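Local coordinates for periplasmic binding protein/LacI transcriptional regulator (Mycobacterium smegmatis, PDB 6HYH) that binds a furanose sugar, here beta-D-fucofuranose, and probably delivers such sugars to an ABC transporter for uptake into the cell, at residues V148-T153 against D206-Q211. Residues are numbered along the deposited sequence; the frame is centred on the assembly and turned at random.
Sequences VQLEGT and DVVFAQ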
# COMPACT_ATOMS: atom_id res chain seq x y z
N VAL A 148 -27.13 -12.57 1.27
CA VAL A 148 -27.45 -11.30 0.66
C VAL A 148 -26.47 -10.30 1.26
O VAL A 148 -26.17 -10.38 2.45
CB VAL A 148 -28.90 -10.90 0.97
CG1 VAL A 148 -29.17 -9.63 0.34
CG2 VAL A 148 -29.85 -11.97 0.47
N GLN A 149 -25.88 -9.44 0.43
CA GLN A 149 -24.89 -8.48 0.91
C GLN A 149 -25.43 -7.05 0.77
O GLN A 149 -25.79 -6.62 -0.33
CB GLN A 149 -23.54 -8.59 0.19
CG GLN A 149 -22.36 -8.37 1.15
CD GLN A 149 -20.96 -8.70 0.61
OE1 GLN A 149 -20.23 -7.81 0.19
NE2 GLN A 149 -20.59 -9.99 0.61
N LEU A 150 -25.42 -6.32 1.88
CA LEU A 150 -25.72 -4.89 1.88
C LEU A 150 -24.37 -4.17 1.84
O LEU A 150 -23.61 -4.21 2.82
CB LEU A 150 -26.52 -4.51 3.13
CG LEU A 150 -27.79 -5.33 3.36
CD1 LEU A 150 -28.67 -4.78 4.48
CD2 LEU A 150 -28.53 -5.32 2.07
N GLU A 151 -24.09 -3.49 0.71
CA GLU A 151 -22.76 -2.97 0.42
C GLU A 151 -22.66 -1.49 0.80
O GLU A 151 -23.64 -0.74 0.77
CB GLU A 151 -22.45 -3.12 -1.08
CG GLU A 151 -21.83 -4.43 -1.50
CD GLU A 151 -21.78 -4.58 -3.01
OE1 GLU A 151 -22.73 -4.13 -3.68
OE2 GLU A 151 -20.78 -5.14 -3.54
N GLY A 152 -21.42 -1.05 1.12
CA GLY A 152 -21.17 0.31 1.58
C GLY A 152 -21.03 1.29 0.40
O GLY A 152 -21.01 0.88 -0.76
N THR A 153 -20.96 2.59 0.74
CA THR A 153 -20.83 3.65 -0.26
C THR A 153 -19.89 3.17 -1.36
O THR A 153 -18.71 2.98 -1.10
CB THR A 153 -20.28 4.95 0.37
OG1 THR A 153 -21.04 5.31 1.54
CG2 THR A 153 -20.30 6.11 -0.62
N ASP A 206 -31.09 -16.70 3.56
CA ASP A 206 -30.64 -17.35 4.79
C ASP A 206 -29.85 -16.40 5.67
O ASP A 206 -30.06 -16.34 6.89
CB ASP A 206 -29.82 -18.59 4.44
CG ASP A 206 -30.67 -19.70 3.87
OD1 ASP A 206 -31.54 -20.21 4.60
OD2 ASP A 206 -30.51 -20.02 2.66
N VAL A 207 -28.93 -15.64 5.07
CA VAL A 207 -28.06 -14.74 5.81
C VAL A 207 -28.04 -13.38 5.13
O VAL A 207 -28.13 -13.28 3.90
CB VAL A 207 -26.63 -15.28 5.93
CG1 VAL A 207 -25.73 -14.30 6.68
CG2 VAL A 207 -26.66 -16.60 6.64
N VAL A 208 -27.94 -12.34 5.94
CA VAL A 208 -27.67 -10.99 5.49
C VAL A 208 -26.29 -10.61 6.02
O VAL A 208 -26.00 -10.79 7.21
CB VAL A 208 -28.73 -9.98 5.97
CG1 VAL A 208 -28.42 -8.61 5.39
CG2 VAL A 208 -30.10 -10.43 5.54
N PHE A 209 -25.43 -10.12 5.14
CA PHE A 209 -24.16 -9.57 5.56
C PHE A 209 -24.25 -8.06 5.39
O PHE A 209 -24.31 -7.57 4.25
CB PHE A 209 -23.00 -10.14 4.76
CG PHE A 209 -21.74 -9.36 4.94
CD1 PHE A 209 -21.37 -8.91 6.21
CD2 PHE A 209 -20.92 -9.06 3.86
CE1 PHE A 209 -20.20 -8.18 6.40
CE2 PHE A 209 -19.75 -8.33 4.04
CZ PHE A 209 -19.39 -7.89 5.33
N ALA A 210 -24.24 -7.33 6.51
CA ALA A 210 -24.42 -5.88 6.50
C ALA A 210 -23.06 -5.21 6.74
O ALA A 210 -22.52 -5.25 7.86
CB ALA A 210 -25.44 -5.47 7.56
N GLN A 211 -22.57 -4.52 5.70
CA GLN A 211 -21.22 -3.97 5.74
C GLN A 211 -21.05 -2.94 6.83
O GLN A 211 -19.92 -2.72 7.29
CB GLN A 211 -20.82 -3.38 4.38
CG GLN A 211 -20.55 -4.45 3.33
CD GLN A 211 -19.83 -3.90 2.16
OE1 GLN A 211 -19.48 -2.72 2.14
NE2 GLN A 211 -19.59 -4.74 1.16
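Val148, Gln149 and Leu150 pair in parallel with Val208, Phe209 and Ala210, joining two inner strands of one alpha/beta lobe of a periplasmic binding protein. The ladder is regular: Val148 N donates to Val207 O, and Val148 O accepts from Phe209 N in a nearly linear bond (172°). Leu150 N donates to Phe209 O at 2.9 Å. Leu150 O then takes Gln211 N, so the pairing runs one residue past the end of strand 207-210. Gln149 and Glu151, whose backbone groups alternate with these, bond to strand 176-183 and Gly184 instead, so strand 145-151 is gripped from both sides.

Val148, Leu150, Val208 and the small Ala210, paired with Leu150, turn to the face covered by helix 188-201. Branched aliphatic side chains suit this buried face, Leu150 meeting Val194 and Phe198 and Val208 meeting Met195; CG1 of Val208 lies 3.9 Å from both CG and CD1 of Leu150. On the other face, beneath helix 157-170, Gln149 and Phe209 run side by side, pointing the same way. The flat ring of Phe209 suits its stack on Phe166 of that helix.

At the C-terminal ends of the strands, the side chain of Gln211, about 7 Å from the bound beta-D-fucofuranose, uses both ends of its amide. CG lies anti to the carbonyl carbon (chi1 -72°) and the chain beyond is extended, carrying the amide across to the neighbouring strand. NE2 donates to Gln149 OE1 over 3.3 Å, a long bond that gives this buried carbonyl a partner. Alongside, the CG of Glu151 packs against the same NE2, while OE2 of Glu151 forms a salt bridge with Lys163 NZ. Gln211 OE1 accepts Gly152 N at 2.8 Å, the donor standing well above the carbonyl plane, 67° out of it.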